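N2152 (PDB 5U22) probably hydrolyses glycosidic bonds in arabinose-containing sugars, as a family 39 glycoside hydrolase with a TIM barrel joined to a beta sandwich. Local coordinates at residues V66-A71 and I144-D149; N138-E143 and V273-I278; I210-L215 and R226-L231; R267-K272 and G314-V319. One frame throughout, in Å; residues are numbered along the deposited sequence.

Contact 1. Residues V66-A71 and I144-D149; sequences VMRAPA and IWNEPD
Arg-68 on strand 66-70 and Asn-146 in the turn after strand 139-143 meet inside the TIM barrel, near the C-terminal ends of its strands, where barrel enzymes carry their active sites. The sequence Asn-146, Glu-147, Pro-148 matches the Asn-Glu-Pro motif of clan GH-A hydrolases, consistent with Glu-147 being the general acid/base. A single bond carries this small contact, which buries 74 Å² in all: Arg-68 NH2 donates to Asn-146 OD1 at 2.9 Å, with an N-H...O angle of 157°. The acceptor sits at the edge of the guanidinium and in its plane, yet the donor stands above the amide carbonyl plane, 65° out of it, so the bond uses no carbonyl lone pair. Because the arginine chain is extended from CG to NE, its head spans the gap between the two backbones. The tight side of the contact is the guanidinium itself: besides Asn-146 at NH2, it has Glu-143 as a salt-bridge partner at NE and Glu-246 at NH1, which together fix its rotation. The pocket side is looser. Glu-147 OE2 stays 6.8 Å from Arg-68 NH2, bonded instead to His-213, and a small molecule, a BTB probably from the crystallisation liquor, is bonded at Glu-147 OE1 and at the Asn-146 amide. Arg-68 meets OD1 from above the amide plane and so probably positions Asn-146 from the second shell, while at the amide's nitrogen end ND2 is bonded to both Tyr-112 OH and BTB O1.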
# COMPACT_ATOMS: atom_id res chain seq x y z
N VAL A 66 1.08 -1.36 -7.22
CA VAL A 66 1.87 -0.20 -7.61
C VAL A 66 3.10 -0.12 -6.72
O VAL A 66 2.96 -0.07 -5.49
CB VAL A 66 1.08 1.11 -7.52
CG1 VAL A 66 1.93 2.25 -8.04
CG2 VAL A 66 -0.22 1.02 -8.31
N MET A 67 4.29 -0.09 -7.33
CA MET A 67 5.52 0.18 -6.61
C MET A 67 5.83 1.68 -6.66
O MET A 67 5.17 2.45 -7.35
CB MET A 67 6.69 -0.62 -7.20
CG MET A 67 6.45 -2.11 -7.25
SD MET A 67 6.27 -2.91 -5.64
CE MET A 67 7.96 -2.99 -5.04
N ARG A 68 6.89 2.08 -5.95
CA ARG A 68 7.40 3.45 -6.01
C ARG A 68 8.91 3.42 -6.16
O ARG A 68 9.58 2.61 -5.52
CB ARG A 68 6.99 4.24 -4.76
CG ARG A 68 7.30 5.75 -4.77
CD ARG A 68 6.40 6.36 -3.70
NE ARG A 68 6.53 7.79 -3.40
CZ ARG A 68 7.11 8.27 -2.30
NH1 ARG A 68 7.70 7.46 -1.43
NH2 ARG A 68 7.12 9.58 -2.07
N ALA A 69 9.43 4.28 -7.02
CA ALA A 69 10.85 4.25 -7.33
C ALA A 69 11.31 5.66 -7.67
O ALA A 69 10.49 6.48 -8.12
CB ALA A 69 11.16 3.29 -8.50
N PRO A 70 12.59 5.97 -7.48
CA PRO A 70 13.10 7.30 -7.81
C PRO A 70 13.18 7.51 -9.31
O PRO A 70 13.51 6.60 -10.07
CB PRO A 70 14.51 7.29 -7.20
CG PRO A 70 14.91 5.81 -7.23
CD PRO A 70 13.62 5.11 -6.86
N ALA A 71 12.93 8.76 -9.74
CA ALA A 71 13.02 9.07 -11.16
C ALA A 71 14.44 8.87 -11.69
O ALA A 71 14.63 8.51 -12.86
CB ALA A 71 12.55 10.51 -11.43
N ILE A 144 5.47 14.84 -7.86
CA ILE A 144 6.26 16.06 -7.97
C ILE A 144 7.29 16.17 -6.86
O ILE A 144 8.43 16.61 -7.09
CB ILE A 144 5.32 17.29 -8.02
CG1 ILE A 144 4.66 17.38 -9.40
CG2 ILE A 144 6.07 18.59 -7.67
CD1 ILE A 144 3.71 18.57 -9.57
N TRP A 145 6.95 15.76 -5.64
CA TRP A 145 7.83 15.96 -4.50
C TRP A 145 7.65 14.82 -3.51
O TRP A 145 6.98 13.82 -3.80
CB TRP A 145 7.56 17.33 -3.85
CG TRP A 145 8.71 17.83 -3.02
CD1 TRP A 145 8.74 18.00 -1.66
CD2 TRP A 145 10.00 18.23 -3.50
NE1 TRP A 145 9.97 18.48 -1.26
CE2 TRP A 145 10.76 18.65 -2.37
CE3 TRP A 145 10.59 18.30 -4.77
CZ2 TRP A 145 12.07 19.10 -2.48
CZ3 TRP A 145 11.90 18.77 -4.88
CH2 TRP A 145 12.62 19.16 -3.74
N ASN A 146 8.26 14.96 -2.34
CA ASN A 146 8.20 13.93 -1.30
C ASN A 146 8.32 14.62 0.04
O ASN A 146 9.33 15.27 0.30
CB ASN A 146 9.31 12.89 -1.46
CG ASN A 146 9.27 11.79 -0.40
OD1 ASN A 146 8.20 11.32 -0.01
ND2 ASN A 146 10.45 11.37 0.07
N GLU A 147 7.28 14.50 0.87
CA GLU A 147 7.27 15.03 2.23
C GLU A 147 7.70 16.51 2.28
O GLU A 147 8.67 16.85 2.97
CB GLU A 147 8.13 14.18 3.15
CG GLU A 147 7.66 12.72 3.13
CD GLU A 147 8.14 11.89 4.30
OE1 GLU A 147 9.20 12.22 4.89
OE2 GLU A 147 7.45 10.89 4.62
N PRO A 148 6.98 17.39 1.59
CA PRO A 148 7.33 18.81 1.68
C PRO A 148 7.23 19.35 3.09
O PRO A 148 7.95 20.31 3.43
CB PRO A 148 6.30 19.47 0.74
CG PRO A 148 5.11 18.52 0.80
CD PRO A 148 5.74 17.16 0.83
N ASP A 149 6.37 18.74 3.93
CA ASP A 149 6.25 19.15 5.32
C ASP A 149 7.48 18.80 6.13
O ASP A 149 7.60 19.25 7.28
CB ASP A 149 4.97 18.54 5.96
CG ASP A 149 4.73 17.07 5.59
OD1 ASP A 149 5.45 16.51 4.75
OD2 ASP A 149 3.77 16.49 6.16

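Contact 2. Residues N138-E143 and V273-I278; sequences NFYGNE and VDSGMI
The Tyr-140 ring and the Asp-274 carboxylate approach from opposite directions and lie nearly in one plane, 11° apart, with Asp-274 OD2 at the ring's edge beside the hydroxyl. One ring face is covered by Val-66, whose CG1 lies 3.6 Å from Tyr-140 CG. Thr-100 of the adjacent strand 98-102 and Thr-243 of strand 242-247, which lies beside 275-278, also touch this side chain. Ser-275 OG comes in obliquely, neither over a face nor at the edge. The phenol oxygen is the meeting point of the three residues. Tyr-140 OH donates to Asp-274 OD2 across a modelled separation of 2.4 Å, a value so short that it says little about the bond's strength. On its other flank Tyr-140 OH is 2.8 Å from Ser-275 OG; this is a weak bond at most, and its proton is not settled, since Ser-275 OG is bonded more strongly to Thr-243 OG1. Tyr-140 reaches so far because CG is anti to the backbone N (chi1 -170°), which sends the ring straight across the gap. The buried Tyr-140 hydroxyl has Asp-274 as acceptor, and the buried Ser-275 OG has Thr-243 as its main partner, while Asp-274 is partly exposed. The nearest CA atoms, Tyr-140 and Ser-275, are 9.7 Å apart, too far for backbone pairing: strands 139-143 and 275-278 are not neighbours in the parallel sheet but face each other across its curled interior. Side chains closing that gap from several strands at once are the hallmark of a TIM barrel core.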
# COMPACT_ATOMS: atom_id res chain seq x y z
N ASN A 138 3.63 1.64 -18.18
CA ASN A 138 3.19 1.11 -16.90
C ASN A 138 3.64 1.98 -15.72
O ASN A 138 3.81 1.47 -14.61
CB ASN A 138 3.65 -0.34 -16.72
CG ASN A 138 5.16 -0.51 -16.83
OD1 ASN A 138 5.86 0.35 -17.35
ND2 ASN A 138 5.66 -1.64 -16.33
N PHE A 139 3.82 3.28 -15.95
CA PHE A 139 4.01 4.18 -14.83
C PHE A 139 2.66 4.59 -14.27
O PHE A 139 1.66 4.71 -15.00
CB PHE A 139 4.79 5.42 -15.26
CG PHE A 139 6.09 5.11 -15.93
CD1 PHE A 139 7.20 4.73 -15.19
CD2 PHE A 139 6.20 5.18 -17.32
CE1 PHE A 139 8.41 4.44 -15.81
CE2 PHE A 139 7.40 4.88 -17.95
CZ PHE A 139 8.51 4.52 -17.19
N TYR A 140 2.63 4.77 -12.95
CA TYR A 140 1.43 5.19 -12.24
C TYR A 140 1.20 6.69 -12.35
O TYR A 140 0.04 7.14 -12.38
CB TYR A 140 1.58 4.79 -10.78
CG TYR A 140 0.38 4.91 -9.88
CD1 TYR A 140 -0.81 4.23 -10.16
CD2 TYR A 140 0.45 5.64 -8.70
CE1 TYR A 140 -1.90 4.32 -9.28
CE2 TYR A 140 -0.62 5.72 -7.83
CZ TYR A 140 -1.79 5.07 -8.13
OH TYR A 140 -2.84 5.16 -7.24
N GLY A 141 2.27 7.45 -12.38
CA GLY A 141 2.17 8.89 -12.51
C GLY A 141 3.50 9.53 -12.17
O GLY A 141 4.44 8.86 -11.72
N ASN A 142 3.57 10.83 -12.42
CA ASN A 142 4.70 11.67 -12.02
C ASN A 142 4.41 12.30 -10.67
O ASN A 142 3.49 13.12 -10.54
CB ASN A 142 4.96 12.78 -13.04
CG ASN A 142 5.41 12.27 -14.40
OD1 ASN A 142 4.93 12.72 -15.44
ND2 ASN A 142 6.32 11.33 -14.38
N GLU A 143 5.20 11.95 -9.66
CA GLU A 143 5.04 12.48 -8.32
C GLU A 143 6.01 13.65 -8.14
O GLU A 143 7.22 13.47 -8.26
CB GLU A 143 5.29 11.38 -7.29
CG GLU A 143 5.02 11.79 -5.85
CD GLU A 143 5.37 10.69 -4.86
OE1 GLU A 143 6.03 9.69 -5.26
OE2 GLU A 143 4.99 10.82 -3.68
N VAL A 273 -8.88 2.72 -1.04
CA VAL A 273 -7.61 3.33 -1.43
C VAL A 273 -7.17 2.74 -2.77
O VAL A 273 -7.29 1.54 -3.01
CB VAL A 273 -6.57 3.10 -0.33
CG1 VAL A 273 -5.16 3.37 -0.85
CG2 VAL A 273 -6.87 4.01 0.84
N ASP A 274 -6.68 3.61 -3.65
CA ASP A 274 -6.28 3.14 -4.97
C ASP A 274 -4.99 2.34 -4.91
O ASP A 274 -4.87 1.29 -5.55
CB ASP A 274 -6.14 4.33 -5.93
CG ASP A 274 -6.00 3.89 -7.35
OD1 ASP A 274 -6.96 3.31 -7.89
OD2 ASP A 274 -4.93 4.13 -7.94
N SER A 275 -3.99 2.82 -4.16
CA SER A 275 -2.73 2.11 -4.02
C SER A 275 -2.09 2.47 -2.70
O SER A 275 -2.27 3.57 -2.19
CB SER A 275 -1.76 2.43 -5.17
OG SER A 275 -1.40 3.81 -5.21
N GLY A 276 -1.35 1.52 -2.14
CA GLY A 276 -0.56 1.77 -0.95
C GLY A 276 0.80 1.12 -1.08
O GLY A 276 0.89 0.01 -1.62
N MET A 277 1.86 1.79 -0.63
CA MET A 277 3.21 1.26 -0.70
C MET A 277 3.83 1.22 0.68
O MET A 277 3.78 2.20 1.42
CB MET A 277 4.10 2.11 -1.62
CG MET A 277 3.98 1.79 -3.09
SD MET A 277 3.31 3.12 -4.09
CE MET A 277 1.67 3.06 -3.50
N ILE A 278 4.47 0.09 1.01
CA ILE A 278 5.21 -0.02 2.25
C ILE A 278 6.39 0.96 2.25
O ILE A 278 6.96 1.29 1.20
CB ILE A 278 5.67 -1.47 2.44
CG1 ILE A 278 4.44 -2.39 2.49
CG2 ILE A 278 6.49 -1.65 3.73
CD1 ILE A 278 4.80 -3.85 2.40

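Contact 3. Residues I210-L215 and R226-L231; sequences IAWHEL and RSYRNL
Tyr-228 on helix 221-235 packs against Ile-210 and Trp-212 of strand 209-212, the first two elements of a beta-alpha-beta unit of the barrel. Its CB starts the contact, 3.7 Å from Trp-212 CH2. At CG the indole is still close, with Trp-212 CZ3 4.0 Å away and lying over one face of the phenol ring, offset toward the rim. The two six-membered rings are inclined at 52°, so they form neither a stack nor an edge-to-face pair. Further out the ring passes to the isoleucine: Tyr-228 CE1 is 3.7 Å from Ile-210 CG1, and Tyr-228 CZ equally far from Ile-210 CG2. At the tip, Tyr-228 OH rests 3.6 Å from Ile-210 CB and makes a weak hydrogen bond to Glu-232. Replacing Tyr-228 by an alanine would keep the CB contact with Trp-212 but would probably open a gap beside Ile-210 and remove the ring face under Trp-212 CZ3. Between these two segments the contact is apolar, which implies a helix seated on the sheet here by dispersion, while Trp-212 NE1, donating to Glu-214 OE2 (2.9 Å, 163°) from above the carboxylate plane, fixes the indole within its own segment.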
# COMPACT_ATOMS: atom_id res chain seq x y z
N ILE A 210 -4.21 11.87 -5.21
CA ILE A 210 -3.82 12.51 -3.96
C ILE A 210 -2.92 11.55 -3.19
O ILE A 210 -3.16 10.34 -3.15
CB ILE A 210 -5.06 12.91 -3.14
CG1 ILE A 210 -4.70 13.91 -2.04
CG2 ILE A 210 -5.76 11.68 -2.55
CD1 ILE A 210 -4.41 15.31 -2.58
N ALA A 211 -1.85 12.08 -2.59
CA ALA A 211 -0.85 11.24 -1.96
C ALA A 211 -0.47 11.81 -0.60
O ALA A 211 -0.23 13.01 -0.46
CB ALA A 211 0.42 11.15 -2.82
N TRP A 212 -0.38 10.93 0.39
CA TRP A 212 0.31 11.24 1.64
C TRP A 212 0.80 9.93 2.24
O TRP A 212 0.54 8.84 1.72
CB TRP A 212 -0.59 12.00 2.62
CG TRP A 212 -1.76 11.26 3.22
CD1 TRP A 212 -1.77 10.52 4.38
CD2 TRP A 212 -3.11 11.25 2.72
NE1 TRP A 212 -3.04 10.04 4.61
CE2 TRP A 212 -3.88 10.47 3.62
CE3 TRP A 212 -3.73 11.82 1.61
CZ2 TRP A 212 -5.25 10.24 3.43
CZ3 TRP A 212 -5.10 11.61 1.42
CH2 TRP A 212 -5.84 10.82 2.33
N HIS A 213 1.52 10.05 3.35
CA HIS A 213 2.15 8.92 4.00
C HIS A 213 1.47 8.62 5.33
O HIS A 213 0.94 9.52 5.99
CB HIS A 213 3.63 9.20 4.22
CG HIS A 213 4.38 9.42 2.95
ND1 HIS A 213 5.65 9.95 2.91
CD2 HIS A 213 4.03 9.17 1.66
CE1 HIS A 213 6.05 10.02 1.65
NE2 HIS A 213 5.08 9.57 0.87
N GLU A 214 1.47 7.34 5.71
CA GLU A 214 0.91 6.90 6.99
C GLU A 214 2.00 6.09 7.70
O GLU A 214 2.00 4.85 7.69
CB GLU A 214 -0.39 6.10 6.80
CG GLU A 214 -1.57 6.92 6.26
CD GLU A 214 -2.18 7.88 7.29
OE1 GLU A 214 -1.58 8.08 8.38
OE2 GLU A 214 -3.28 8.42 7.00
N LEU A 215 2.92 6.81 8.32
CA LEU A 215 4.07 6.21 8.97
C LEU A 215 4.27 6.76 10.38
O LEU A 215 5.32 6.52 10.98
CB LEU A 215 5.33 6.42 8.11
CG LEU A 215 5.54 7.81 7.49
CD1 LEU A 215 5.93 8.88 8.54
CD2 LEU A 215 6.60 7.72 6.40
N ARG A 226 -11.55 9.70 6.07
CA ARG A 226 -12.83 10.37 6.26
C ARG A 226 -12.68 11.88 6.18
O ARG A 226 -13.50 12.57 5.56
CB ARG A 226 -13.47 9.95 7.59
CG ARG A 226 -13.75 8.43 7.65
CD ARG A 226 -14.61 8.06 8.86
NE ARG A 226 -14.00 8.42 10.14
CZ ARG A 226 -13.23 7.62 10.87
NH1 ARG A 226 -12.94 6.39 10.43
NH2 ARG A 226 -12.73 8.04 12.03
N SER A 227 -11.64 12.42 6.82
CA SER A 227 -11.36 13.85 6.73
C SER A 227 -11.13 14.27 5.29
O SER A 227 -11.72 15.24 4.80
CB SER A 227 -10.14 14.20 7.58
OG SER A 227 -9.68 15.52 7.30
N TYR A 228 -10.30 13.51 4.56
CA TYR A 228 -9.96 13.91 3.21
C TYR A 228 -11.19 13.91 2.30
O TYR A 228 -11.45 14.87 1.58
CB TYR A 228 -8.85 13.02 2.64
CG TYR A 228 -8.64 13.37 1.20
CD1 TYR A 228 -8.00 14.54 0.85
CD2 TYR A 228 -9.18 12.58 0.19
CE1 TYR A 228 -7.86 14.91 -0.47
CE2 TYR A 228 -9.04 12.94 -1.13
CZ TYR A 228 -8.39 14.11 -1.45
OH TYR A 228 -8.25 14.49 -2.76
N ARG A 229 -11.99 12.84 2.36
CA ARG A 229 -13.16 12.81 1.49
C ARG A 229 -14.18 13.87 1.87
O ARG A 229 -14.88 14.40 1.00
CB ARG A 229 -13.77 11.41 1.50
CG ARG A 229 -12.79 10.35 0.96
CD ARG A 229 -13.31 9.70 -0.30
NE ARG A 229 -12.36 8.79 -0.95
CZ ARG A 229 -12.14 7.52 -0.59
NH1 ARG A 229 -12.75 6.98 0.46
NH2 ARG A 229 -11.27 6.77 -1.29
N ASN A 230 -14.28 14.22 3.16
CA ASN A 230 -15.15 15.33 3.54
C ASN A 230 -14.61 16.67 3.03
O ASN A 230 -15.39 17.55 2.64
CB ASN A 230 -15.33 15.37 5.05
CG ASN A 230 -16.48 14.51 5.52
OD1 ASN A 230 -17.57 14.53 4.94
ND2 ASN A 230 -16.25 13.76 6.59
N LEU A 231 -13.28 16.84 3.00
CA LEU A 231 -12.71 18.05 2.42
C LEU A 231 -13.04 18.17 0.94
O LEU A 231 -13.40 19.25 0.45
CB LEU A 231 -11.20 18.09 2.63
CG LEU A 231 -10.62 18.49 3.98
CD1 LEU A 231 -9.09 18.48 3.93
CD2 LEU A 231 -11.15 19.86 4.42

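Contact 4. Residues R267-K272 and G314-V319; sequences RFERYK and GDMVSV
Arg-270 NH2 is gripped by two acceptors, the backbone oxygen of Val-319 at 2.9 Å and the carboxylate of Asp-330. These bonds tie helix 258-270 of the TIM barrel to strands 315-320 and 330-336 of the beta-sandwich domain. A Schellman motif with Lys-272 at C-prime ends the helix. The bond to Val-319 O is bent: the N-H...O angle is 132°, and the oxygen is tilted 32° from the guanidinium plane. The arginine chain runs out extended and then turns at chi3 (-53°), which brings NE to a water. That water accepts from Arg-270 NE at 2.9 Å and from Val-319 N at 3.0 Å, so both backbone polar atoms of Val-319 are engaged by this side chain, directly or through water. Glu-324 adds a salt bridge at NH1. A leucine in place of Arg-270 would probably leave Val-319 O without this donor, Glu-324 without its close salt bridge, and Asp-330 with Arg-267 alone of its two arginines. Glu-269 crosses Met-316 at about a right angle, its polar end bonded to Tyr-309. The Glu-269 carboxylate packs on the Met-316 chain, with Glu-269 OE1 3.5 Å from Met-316 CG.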
# COMPACT_ATOMS: atom_id res chain seq x y z
N ARG A 267 -7.82 -1.57 6.31
CA ARG A 267 -8.38 -0.22 6.30
C ARG A 267 -8.26 0.43 4.92
O ARG A 267 -9.20 1.08 4.47
CB ARG A 267 -7.71 0.63 7.39
CG ARG A 267 -8.09 0.13 8.79
CD ARG A 267 -7.16 0.62 9.89
NE ARG A 267 -7.27 -0.25 11.07
CZ ARG A 267 -6.71 -0.01 12.25
NH1 ARG A 267 -5.98 1.09 12.43
NH2 ARG A 267 -6.86 -0.88 13.24
N PHE A 268 -7.14 0.22 4.22
CA PHE A 268 -7.04 0.68 2.84
C PHE A 268 -8.16 0.10 1.98
O PHE A 268 -8.77 0.80 1.17
CB PHE A 268 -5.68 0.31 2.23
CG PHE A 268 -4.51 1.08 2.80
CD1 PHE A 268 -4.67 1.95 3.86
CD2 PHE A 268 -3.25 0.92 2.25
CE1 PHE A 268 -3.58 2.64 4.39
CE2 PHE A 268 -2.16 1.62 2.75
CZ PHE A 268 -2.33 2.48 3.84
N GLU A 269 -8.42 -1.20 2.13
CA GLU A 269 -9.50 -1.81 1.36
C GLU A 269 -10.85 -1.25 1.78
O GLU A 269 -11.72 -1.00 0.93
CB GLU A 269 -9.48 -3.33 1.51
CG GLU A 269 -8.26 -4.01 0.89
CD GLU A 269 -8.31 -4.10 -0.64
OE1 GLU A 269 -9.37 -3.75 -1.24
OE2 GLU A 269 -7.29 -4.51 -1.22
N ARG A 270 -11.05 -1.02 3.08
CA ARG A 270 -12.33 -0.51 3.57
C ARG A 270 -12.66 0.84 2.95
O ARG A 270 -13.82 1.14 2.65
CB ARG A 270 -12.30 -0.42 5.09
CG ARG A 270 -13.56 0.13 5.73
CD ARG A 270 -13.54 -0.12 7.26
NE ARG A 270 -13.32 -1.54 7.57
CZ ARG A 270 -12.28 -1.99 8.28
NH1 ARG A 270 -11.38 -1.15 8.79
NH2 ARG A 270 -12.15 -3.29 8.50
N TYR A 271 -11.65 1.68 2.74
CA TYR A 271 -11.86 3.03 2.23
C TYR A 271 -11.52 3.14 0.74
O TYR A 271 -11.46 4.26 0.21
CB TYR A 271 -11.06 4.03 3.06
CG TYR A 271 -11.71 4.22 4.42
CD1 TYR A 271 -12.74 5.13 4.59
CD2 TYR A 271 -11.32 3.45 5.52
CE1 TYR A 271 -13.35 5.30 5.83
CE2 TYR A 271 -11.94 3.60 6.75
CZ TYR A 271 -12.95 4.53 6.90
OH TYR A 271 -13.56 4.67 8.12
N LYS A 272 -11.33 2.01 0.07
CA LYS A 272 -11.15 1.98 -1.39
C LYS A 272 -9.95 2.81 -1.82
O LYS A 272 -9.97 3.51 -2.84
CB LYS A 272 -12.43 2.43 -2.10
CG LYS A 272 -13.63 1.53 -1.76
CD LYS A 272 -14.87 1.90 -2.55
CE LYS A 272 -16.04 2.17 -1.62
N GLY A 314 -12.07 -12.18 -6.91
CA GLY A 314 -13.48 -11.89 -6.68
C GLY A 314 -13.72 -10.51 -6.11
O GLY A 314 -13.12 -9.53 -6.58
N ASP A 315 -14.58 -10.40 -5.10
CA ASP A 315 -14.94 -9.12 -4.50
C ASP A 315 -14.38 -9.03 -3.09
O ASP A 315 -14.42 -10.00 -2.34
CB ASP A 315 -16.45 -8.95 -4.41
CG ASP A 315 -17.10 -8.81 -5.75
OD1 ASP A 315 -16.48 -8.21 -6.65
OD2 ASP A 315 -18.24 -9.29 -5.89
N MET A 316 -13.91 -7.84 -2.73
CA MET A 316 -13.63 -7.56 -1.32
C MET A 316 -14.94 -7.27 -0.62
O MET A 316 -15.83 -6.61 -1.18
CB MET A 316 -12.67 -6.38 -1.19
CG MET A 316 -11.41 -6.49 -2.03
SD MET A 316 -10.47 -7.99 -1.67
CE MET A 316 -10.06 -7.69 0.07
N VAL A 317 -15.09 -7.78 0.61
CA VAL A 317 -16.32 -7.61 1.37
C VAL A 317 -16.00 -7.02 2.73
O VAL A 317 -14.86 -7.04 3.20
CB VAL A 317 -17.09 -8.93 1.54
CG1 VAL A 317 -17.54 -9.45 0.18
CG2 VAL A 317 -16.22 -9.99 2.22
N SER A 318 -17.04 -6.51 3.39
CA SER A 318 -16.86 -5.72 4.60
C SER A 318 -16.41 -6.58 5.77
O SER A 318 -16.91 -7.69 5.99
CB SER A 318 -18.14 -4.98 4.95
OG SER A 318 -18.39 -3.95 4.00
N VAL A 319 -15.45 -6.05 6.52
CA VAL A 319 -14.96 -6.65 7.75
C VAL A 319 -15.23 -5.64 8.86
O VAL A 319 -14.84 -4.47 8.74
CB VAL A 319 -13.45 -6.96 7.67
CG1 VAL A 319 -12.94 -7.43 9.04
CG2 VAL A 319 -13.17 -8.02 6.60
O HOH W 1 -14.07 -3.58 5.65

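How the contacts relate
Contacts 1, 2 and 3 all belong to the barrel sheet, whereas contact 4 ties a barrel helix to the second domain. All four are largely buried, but contact 2 lies closest to the chain's centre, its own centre about 9 Å from it. Contacts 1 and 2 share one continuous interior, where side chains of strand 66-70 meet those of strand 139-143 and Val-66 also packs on Ser-275. The chemistry of the four follows position: charged and amide groups at the pocket, hydroxyls and a carboxylate inside the barrel, apolar rings on the sheet's outer side in contact 3, and ion pairs with water at the domain boundary. Contacts 3 and 4 meet where Arg-226 and Arg-229 bond Tyr-271.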